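Local coordinates for cephalosporin acylase (PDB 2NLZ), which is of unproven function but is probably an acylase of the N-terminal nucleophile hydrolase type, related to gamma-glutamyltranspeptidases, at residues P31-A36 with T59-T64; A50-A55 with A139-P144; G124-L129 with V371-S376; R147-G152 with G203-L208. The protein carries 1 engineered substitution. All coordinates share one frame; numbering follows the deposited sequence.

In the fold
Helix 47-61 ties most of this region together: its last turn closes contact 1 on helix 31-42, its middle makes contact 2, and Ala55 and Ile52 pack against the residues of contact 3. The centres of contacts 1 and 2, and likewise of contacts 2 and 3, are about 11 Å apart. Contact 4 lies on the outer flank, its centre about 12 Å from that of contact 1 and about 19 Å from that of contact 3; Tyr148, Ala149 and Leu208 join it to the others. Contact 3, alone in reaching a strand, leads to the probable active site: Ser376 OG bonds weakly to Thr358, where the family's nucleophilic threonine is expected; the others are helical packing.

Contact 1 (P31-A36 with T59-T64); sequences PLAAQA and TVLEPT
Leu61, at the end of helix 47-61, pushes its forked tip against the first turn of helix 31-42, where it meets Leu32 and Ala33. CB starts the side chain toward that helix, and CG, set beside its own backbone N (chi1 -66°), carries the two methyls across the gap. CD1 goes deepest: it lies 3.6 Å from the backbone N of Ala33 and, at 4.0 Å each, touches the CB atoms of Ala33 and Leu32, so that one methyl fits against the junction of two successive residues. CD2 turns to the flank and meets CD1 of Leu32 at 4.0 Å. The two leucine side chains cross at about a right angle, branch against branch. The side chains that meet are all apolar, and the contact is largely buried, with the ring of Tyr148 on helix 143-151 covering both leucines. Directly after Leu61 the chain leaves helical geometry at Glu62, whose carboxylate forms a salt bridge with Arg511 and a hydrogen bond with Ser29, just ahead of helix 31-42. Helices 31-42 and 47-61 follow each other through a short turn, and Leu61 closes the far end of this helical hairpin.

Contact 2 (A50-A55 with A139-P144); sequences AAIATA and AASLAP
Ala53 and Ser141 bring their backbones together, with CA atoms 4.9 Å apart, and this approach, bridged by a shared water, is the tight part of the contact. The water fastens the two backbones, donating to Ser141 O at 2.8 Å and to Ala53 O at 3.0 Å. Through it the Ser141 carbonyl, which ends helix 138-141, gains a polar partner in a buried setting. A methyl is all the side chain that helix 47-61 presents at Ala53, which lets this carbonyl come up to the helix surface; there the O atom of Ser141 also makes a CA-H...O contact with Ala53, whose CB sits beside the same oxygen.

Packing is looser around this point. Ile52 turns CG2 toward the serine, this branch lying anti to its backbone N, but the methyl stands 4.1 Å from Ser141 OG, a van der Waals touch only; the hydroxyl bonds weakly back to Leu138 O. On the outer side, Ala139 and Ala140 turn off toward the protein surface.

At Leu142 the chain breaks between helices 138-141 and 143-151, and Ser141, just before the break, lies against helix 47-61. That helix rests in turn on strands 359-365 and 370-376, a helix layer against a sheet as in the alpha-beta-beta-alpha fold of N-terminal nucleophile hydrolases.

Contact 3 (G124-L129 with V371-S376); sequences GAWAEL and VSFIQS
The indole of Trp126 meets strand 370-376 with the edge of its pyrrole ring, and both Gln375 OE1 and Phe373 CZ lie near the ring plane at that edge. NE1 donates to Gln375 OE1 at 3.0 Å with an N-H...O angle of 153°; the oxygen is only slightly out of the indole plane, and the N-H arrives in the carbonyl plane, on a lone pair. Amide and indole planes are turned 31° against each other. CZ of Phe373 reaches the same indole edge, 4.0 Å from CD1 of Trp126, the two side chains crossing at about a right angle. The phenyl receives Leu129 at its own edge: the CD2 methyl of Leu129 is 3.8 Å from Phe373 CE1.

Gln375 departs from its backbone with CG between N and the carbonyl carbon and then runs extended, which lifts the amide off the strand to the height of the indole. Its NE2 is taken by Asn66 OD1, so hydrogen bonds at both ends hold the amide against rotation. A phenylalanine in place of Trp126 would lose the N-H and would probably leave the buried Gln375 OE1 without this donor and a gap beside the tip of Phe373.

Helix 122-133 runs nearly antiparallel to the strand, at 158°, with the two segment axes 11.6 Å apart. Helix 47-61 flanks them, with Ile52 on Leu129, Ala55 on Phe373 and Thr56 on Trp126, while strand 370-376 is hydrogen-bonded between strands 71-78 and 359-365.

Contact 4 (R147-G152 with G203-L208); sequences RYAEEG and GHADTL
Ala149 and Ala205 form the centre of this helix pair, their CB atoms 3.9 Å apart. The methyl of Ala149 also rests on the backbone of the facing helix, 3.5 Å from Ala205 N, and touches CB of His204 at 3.8 Å. The methyl of Ala205 in turn lies against the aliphatic stem of Glu150, with CG of Glu150 alongside it. Beyond CG the glutamate chain is extended, carrying the carboxylate past Ala205 to the partly exposed side.

Such small side chains allow close helix-helix packing: the axes of 147-151 and 203-208 approach to 7.8 Å and run roughly antiparallel, at a crossing angle of -147°. The pair belongs to the helical part of the gamma-glutamyltranspeptidase fold, with Val60 of helix 47-61 packing on both Ala149 and His204.

A second shell of polar groups holds the first in place. Glu150 OE2 forms a salt bridge with Arg209 and accepts from Gln202 NE2, so the carboxylate is gripped by residues two turns apart on helix 202-212. Asp206 OD1 is 5.4 Å from that OE2, and Arg209 probably offsets part of the repulsion between the two acids. His204 sets CG beside its backbone N (chi1 -82°), leading the imidazole away from Ala149 to where ND1 bonds with Ser201 OG. The backbone of Ser201 is hydrogen-bonded to that of Ala149, and Arg200 NE reaches Glu150 O, drawing the lead-in to helix 202-212 against the end of helix 143-151. There Gly152, with positive phi, takes the chain out of the helix.

Contact 1 (P31-A36 with T59-T64)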
# COMPACT_ATOMS: atom_id res chain seq x y z
N PRO D 31 1.69 2.12 29.08
CA PRO D 31 1.16 3.48 29.26
C PRO D 31 1.06 3.92 30.72
O PRO D 31 1.40 5.06 31.05
CB PRO D 31 -0.22 3.43 28.60
CG PRO D 31 -0.16 2.27 27.67
CD PRO D 31 0.73 1.27 28.35
N LEU D 32 0.64 2.99 31.59
CA LEU D 32 0.62 3.22 33.03
C LEU D 32 2.02 3.34 33.64
O LEU D 32 2.17 3.94 34.70
CB LEU D 32 -0.16 2.11 33.73
CG LEU D 32 -1.63 1.92 33.35
CD1 LEU D 32 -2.11 0.59 33.90
CD2 LEU D 32 -2.52 3.06 33.83
N ALA D 33 3.03 2.77 33.00
CA ALA D 33 4.41 2.94 33.45
C ALA D 33 4.88 4.35 33.14
O ALA D 33 5.48 5.01 33.99
CB ALA D 33 5.34 1.90 32.83
N ALA D 34 4.60 4.81 31.93
CA ALA D 34 4.84 6.20 31.56
C ALA D 34 4.13 7.14 32.54
O ALA D 34 4.68 8.16 32.96
CB ALA D 34 4.39 6.47 30.12
N GLN D 35 2.90 6.77 32.90
CA GLN D 35 2.11 7.53 33.86
C GLN D 35 2.81 7.67 35.22
O GLN D 35 2.72 8.71 35.85
CB GLN D 35 0.72 6.89 34.01
CG GLN D 35 -0.34 7.80 34.63
CD GLN D 35 -0.72 8.99 33.75
OE1 GLN D 35 -0.41 9.03 32.55
NE2 GLN D 35 -1.41 9.95 34.34
N ALA D 36 3.50 6.61 35.63
CA ALA D 36 4.27 6.62 36.87
C ALA D 36 5.37 7.66 36.85
O ALA D 36 5.51 8.45 37.78
CB ALA D 36 4.85 5.22 37.15
N THR D 59 8.10 -3.58 36.20
CA THR D 59 8.32 -4.81 36.94
C THR D 59 7.00 -5.49 37.30
O THR D 59 6.93 -6.71 37.40
CB THR D 59 9.19 -4.52 38.17
OG1 THR D 59 10.47 -5.13 37.99
CG2 THR D 59 8.56 -5.04 39.44
N VAL D 60 5.96 -4.69 37.45
CA VAL D 60 4.64 -5.18 37.78
C VAL D 60 3.75 -5.22 36.54
O VAL D 60 2.95 -6.14 36.38
CB VAL D 60 3.98 -4.30 38.84
CG1 VAL D 60 2.53 -4.74 39.09
CG2 VAL D 60 4.80 -4.29 40.15
N LEU D 61 3.92 -4.22 35.67
CA LEU D 61 2.99 -3.98 34.55
C LEU D 61 3.26 -4.80 33.31
O LEU D 61 2.35 -5.06 32.51
CB LEU D 61 2.95 -2.50 34.20
CG LEU D 61 2.37 -1.60 35.28
CD1 LEU D 61 2.80 -0.17 35.06
CD2 LEU D 61 0.85 -1.75 35.33
N GLU D 62 4.51 -5.21 33.14
CA GLU D 62 4.89 -6.08 32.02
C GLU D 62 5.79 -7.24 32.47
O GLU D 62 6.98 -7.27 32.13
CB GLU D 62 5.59 -5.25 30.94
CG GLU D 62 5.66 -5.92 29.59
CD GLU D 62 6.28 -5.03 28.52
OE1 GLU D 62 7.14 -5.52 27.77
OE2 GLU D 62 5.90 -3.84 28.44
N PRO D 63 5.23 -8.22 33.21
CA PRO D 63 6.03 -9.30 33.81
C PRO D 63 6.56 -10.29 32.78
O PRO D 63 7.38 -11.14 33.11
CB PRO D 63 5.04 -10.00 34.75
CG PRO D 63 3.84 -9.09 34.81
CD PRO D 63 3.80 -8.37 33.52
N THR D 64 6.10 -10.16 31.55
CA THR D 64 6.53 -11.03 30.49
C THR D 64 7.89 -10.64 29.95
O THR D 64 8.47 -11.38 29.18
CB THR D 64 5.53 -11.02 29.33
OG1 THR D 64 5.34 -9.68 28.87
CG2 THR D 64 4.19 -11.59 29.76

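Contact 2 (A50-A55 with A139-P144)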
# COMPACT_ATOMS: atom_id res chain seq x y z
N ALA D 50 12.04 9.72 37.65
CA ALA D 50 11.02 9.22 36.71
C ALA D 50 11.39 7.88 36.06
O ALA D 50 10.54 7.02 35.87
CB ALA D 50 10.71 10.25 35.64
N ALA D 51 12.68 7.72 35.74
CA ALA D 51 13.18 6.51 35.14
C ALA D 51 12.99 5.34 36.11
O ALA D 51 12.51 4.28 35.72
CB ALA D 51 14.63 6.67 34.77
N ILE D 52 13.36 5.56 37.37
CA ILE D 52 13.20 4.56 38.42
C ILE D 52 11.72 4.26 38.63
O ILE D 52 11.33 3.11 38.74
CB ILE D 52 13.89 4.99 39.73
CG1 ILE D 52 15.39 5.21 39.51
CG2 ILE D 52 13.70 3.95 40.82
CD1 ILE D 52 16.07 6.04 40.58
N ALA D 53 10.90 5.30 38.63
CA ALA D 53 9.45 5.11 38.76
C ALA D 53 8.92 4.17 37.70
O ALA D 53 8.24 3.18 38.00
CB ALA D 53 8.74 6.45 38.69
N THR D 54 9.26 4.47 36.46
CA THR D 54 8.84 3.72 35.31
C THR D 54 9.42 2.30 35.27
O THR D 54 8.74 1.37 34.85
CB THR D 54 9.24 4.46 34.03
OG1 THR D 54 8.90 5.85 34.15
CG2 THR D 54 8.55 3.87 32.82
N ALA D 55 10.67 2.15 35.71
CA ALA D 55 11.33 0.85 35.66
C ALA D 55 10.66 -0.11 36.62
O ALA D 55 10.29 -1.23 36.25
CB ALA D 55 12.80 0.99 36.00
N ALA D 139 11.36 5.34 48.13
CA ALA D 139 9.98 5.06 48.55
C ALA D 139 8.93 5.95 47.88
O ALA D 139 7.77 5.57 47.78
CB ALA D 139 9.87 5.15 50.05
N ALA D 140 9.33 7.14 47.46
CA ALA D 140 8.44 8.02 46.71
C ALA D 140 8.37 7.53 45.29
O ALA D 140 7.29 7.38 44.72
CB ALA D 140 8.96 9.43 46.71
N SER D 141 9.55 7.29 44.71
CA SER D 141 9.65 7.04 43.29
C SER D 141 9.15 5.65 42.93
O SER D 141 8.72 5.43 41.81
CB SER D 141 11.05 7.35 42.72
OG SER D 141 12.09 6.67 43.40
N LEU D 142 9.15 4.72 43.87
CA LEU D 142 8.55 3.43 43.53
C LEU D 142 7.19 3.12 44.17
O LEU D 142 6.73 1.98 44.20
CB LEU D 142 9.56 2.28 43.56
CG LEU D 142 10.24 1.71 44.78
CD1 LEU D 142 9.55 0.44 45.13
CD2 LEU D 142 11.66 1.41 44.41
N ALA D 143 6.52 4.17 44.63
CA ALA D 143 5.18 4.05 45.20
C ALA D 143 4.07 3.67 44.20
O ALA D 143 3.21 2.86 44.54
CB ALA D 143 4.80 5.31 45.99
N PRO D 144 4.06 4.28 43.00
CA PRO D 144 3.04 3.86 42.02
C PRO D 144 3.16 2.40 41.66
O PRO D 144 2.15 1.72 41.52
CB PRO D 144 3.35 4.72 40.80
CG PRO D 144 4.08 5.88 41.31
CD PRO D 144 4.89 5.37 42.46
O HOH W 1 6.98 3.63 40.63

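Contact 3 (G124-L129 with V371-S376)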
# COMPACT_ATOMS: atom_id res chain seq x y z
N GLY D 124 19.52 -2.92 42.96
CA GLY D 124 20.68 -2.13 43.38
C GLY D 124 20.91 -0.94 42.47
O GLY D 124 21.26 0.16 42.93
N ALA D 125 20.72 -1.16 41.17
CA ALA D 125 20.81 -0.09 40.19
C ALA D 125 19.77 1.00 40.43
O ALA D 125 20.06 2.17 40.24
CB ALA D 125 20.68 -0.64 38.79
N TRP D 126 18.58 0.60 40.87
CA TRP D 126 17.55 1.57 41.22
C TRP D 126 18.06 2.47 42.33
O TRP D 126 18.09 3.69 42.18
CB TRP D 126 16.26 0.88 41.67
CG TRP D 126 15.60 -0.02 40.66
CD1 TRP D 126 15.71 0.05 39.30
CD2 TRP D 126 14.71 -1.11 40.93
NE1 TRP D 126 14.96 -0.95 38.71
CE2 TRP D 126 14.33 -1.67 39.69
CE3 TRP D 126 14.19 -1.68 42.11
CZ2 TRP D 126 13.46 -2.77 39.60
CZ3 TRP D 126 13.34 -2.77 42.01
CH2 TRP D 126 12.98 -3.30 40.76
N ALA D 127 18.46 1.86 43.44
CA ALA D 127 18.92 2.58 44.63
C ALA D 127 20.09 3.53 44.36
O ALA D 127 20.03 4.71 44.75
CB ALA D 127 19.30 1.59 45.72
N GLU D 128 21.13 3.03 43.69
CA GLU D 128 22.29 3.84 43.34
C GLU D 128 21.96 5.01 42.42
O GLU D 128 22.56 6.07 42.52
CB GLU D 128 23.39 2.98 42.71
CG GLU D 128 24.53 2.61 43.67
CD GLU D 128 25.50 3.75 43.94
OE1 GLU D 128 25.80 4.53 43.02
OE2 GLU D 128 25.97 3.85 45.09
N LEU D 129 20.99 4.80 41.52
CA LEU D 129 20.55 5.84 40.62
C LEU D 129 19.86 6.94 41.42
O LEU D 129 20.07 8.13 41.15
CB LEU D 129 19.59 5.26 39.59
CG LEU D 129 19.69 5.63 38.11
CD1 LEU D 129 21.03 6.20 37.75
CD2 LEU D 129 19.42 4.38 37.28
N VAL D 371 17.62 10.30 30.58
CA VAL D 371 18.08 8.93 30.82
C VAL D 371 17.59 7.88 29.83
O VAL D 371 16.44 7.86 29.42
CB VAL D 371 17.90 8.46 32.32
CG1 VAL D 371 16.85 9.27 33.04
CG2 VAL D 371 17.63 6.94 32.43
N SER D 372 18.53 7.02 29.43
CA SER D 372 18.28 5.80 28.70
C SER D 372 18.36 4.65 29.69
O SER D 372 19.43 4.38 30.23
CB SER D 372 19.36 5.63 27.63
OG SER D 372 19.09 4.55 26.75
N PHE D 373 17.24 3.99 29.96
CA PHE D 373 17.18 2.91 30.95
C PHE D 373 16.62 1.66 30.34
O PHE D 373 15.64 1.72 29.61
CB PHE D 373 16.30 3.30 32.14
CG PHE D 373 16.42 2.36 33.31
CD1 PHE D 373 17.34 2.60 34.32
CD2 PHE D 373 15.61 1.23 33.41
CE1 PHE D 373 17.46 1.73 35.40
CE2 PHE D 373 15.72 0.35 34.49
CZ PHE D 373 16.64 0.61 35.49
N ILE D 374 17.20 0.53 30.70
CA ILE D 374 16.75 -0.75 30.19
C ILE D 374 16.98 -1.86 31.23
O ILE D 374 18.01 -1.89 31.89
CB ILE D 374 17.44 -1.02 28.84
CG1 ILE D 374 16.87 -2.24 28.13
CG2 ILE D 374 18.93 -1.10 29.02
CD1 ILE D 374 17.14 -2.22 26.65
N GLN D 375 16.00 -2.75 31.40
CA GLN D 375 16.18 -3.92 32.28
C GLN D 375 15.49 -5.17 31.74
O GLN D 375 14.50 -5.06 31.03
CB GLN D 375 15.75 -3.64 33.74
CG GLN D 375 14.27 -3.45 33.95
CD GLN D 375 13.91 -3.05 35.35
OE1 GLN D 375 14.67 -2.38 36.04
NE2 GLN D 375 12.72 -3.45 35.79
N SER D 376 16.01 -6.34 32.09
CA SER D 376 15.48 -7.60 31.58
C SER D 376 15.76 -8.82 32.47
O SER D 376 16.74 -8.86 33.21
CB SER D 376 16.02 -7.86 30.17
OG SER D 376 15.73 -9.15 29.69

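Contact 4 (R147-G152 with G203-L208)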
# COMPACT_ATOMS: atom_id res chain seq x y z
N ARG D 147 1.48 0.60 44.35
CA ARG D 147 0.05 0.81 44.20
C ARG D 147 -0.54 -0.10 43.12
O ARG D 147 -1.64 -0.61 43.28
CB ARG D 147 -0.23 2.28 43.86
CG ARG D 147 -1.68 2.74 44.03
CD ARG D 147 -2.07 3.90 43.09
NE ARG D 147 -0.96 4.74 42.62
CZ ARG D 147 -0.30 5.65 43.35
NH1 ARG D 147 -0.60 5.86 44.63
NH2 ARG D 147 0.69 6.35 42.79
N TYR D 148 0.20 -0.29 42.03
CA TYR D 148 -0.27 -1.12 40.92
C TYR D 148 -0.26 -2.59 41.32
O TYR D 148 -1.16 -3.33 40.95
CB TYR D 148 0.59 -0.93 39.66
CG TYR D 148 0.37 0.36 38.90
CD1 TYR D 148 1.45 1.10 38.42
CD2 TYR D 148 -0.92 0.85 38.66
CE1 TYR D 148 1.27 2.28 37.72
CE2 TYR D 148 -1.11 2.04 37.96
CZ TYR D 148 -0.01 2.74 37.49
OH TYR D 148 -0.17 3.92 36.80
N ALA D 149 0.75 -3.00 42.06
CA ALA D 149 0.87 -4.39 42.46
C ALA D 149 -0.23 -4.79 43.44
O ALA D 149 -0.76 -5.89 43.34
CB ALA D 149 2.24 -4.65 43.04
N GLU D 150 -0.57 -3.89 44.36
CA GLU D 150 -1.60 -4.16 45.38
C GLU D 150 -3.02 -4.10 44.83
O GLU D 150 -3.83 -4.98 45.10
CB GLU D 150 -1.47 -3.19 46.56
CG GLU D 150 -0.59 -3.72 47.68
CD GLU D 150 -0.52 -2.80 48.87
OE1 GLU D 150 -0.36 -1.57 48.68
OE2 GLU D 150 -0.59 -3.31 50.01
N GLU D 151 -3.31 -3.07 44.05
CA GLU D 151 -4.66 -2.85 43.55
C GLU D 151 -4.92 -3.62 42.27
O GLU D 151 -6.04 -4.05 42.03
CB GLU D 151 -4.92 -1.35 43.35
CG GLU D 151 -5.05 -0.59 44.67
CD GLU D 151 -4.83 0.91 44.53
OE1 GLU D 151 -4.47 1.55 45.54
OE2 GLU D 151 -5.01 1.46 43.41
N GLY D 152 -3.89 -3.81 41.46
CA GLY D 152 -4.01 -4.58 40.22
C GLY D 152 -4.29 -3.77 38.97
O GLY D 152 -4.64 -2.59 39.05
N GLY D 203 2.73 -10.11 46.63
CA GLY D 203 4.15 -10.39 46.71
C GLY D 203 4.97 -9.24 46.17
O GLY D 203 5.83 -8.70 46.87
N HIS D 204 4.68 -8.85 44.93
CA HIS D 204 5.36 -7.74 44.27
C HIS D 204 5.31 -6.45 45.08
O HIS D 204 6.31 -5.76 45.22
CB HIS D 204 4.77 -7.49 42.89
CG HIS D 204 5.30 -8.39 41.82
ND1 HIS D 204 4.96 -9.72 41.73
CD2 HIS D 204 6.14 -8.15 40.79
CE1 HIS D 204 5.57 -10.26 40.69
NE2 HIS D 204 6.29 -9.33 40.10
N ALA D 205 4.13 -6.15 45.64
CA ALA D 205 3.95 -4.99 46.50
C ALA D 205 4.86 -5.02 47.74
O ALA D 205 5.55 -4.04 48.02
CB ALA D 205 2.51 -4.88 46.91
N ASP D 206 4.84 -6.15 48.46
CA ASP D 206 5.61 -6.34 49.69
C ASP D 206 7.10 -6.13 49.48
O ASP D 206 7.76 -5.40 50.23
CB ASP D 206 5.37 -7.73 50.28
CG ASP D 206 3.96 -7.90 50.84
OD1 ASP D 206 3.30 -6.88 51.13
OD2 ASP D 206 3.51 -9.06 50.98
N THR D 207 7.62 -6.78 48.44
CA THR D 207 9.05 -6.72 48.18
C THR D 207 9.49 -5.35 47.65
O THR D 207 10.57 -4.87 48.01
CB THR D 207 9.52 -7.89 47.28
OG1 THR D 207 10.90 -7.73 46.97
CG2 THR D 207 8.76 -7.92 46.02
N LEU D 208 8.65 -4.71 46.84
CA LEU D 208 8.97 -3.36 46.38
C LEU D 208 8.98 -2.39 47.54
O LEU D 208 9.85 -1.54 47.63
CB LEU D 208 8.01 -2.89 45.30
CG LEU D 208 8.27 -3.46 43.90
CD1 LEU D 208 7.13 -3.08 42.97
CD2 LEU D 208 9.62 -3.01 43.32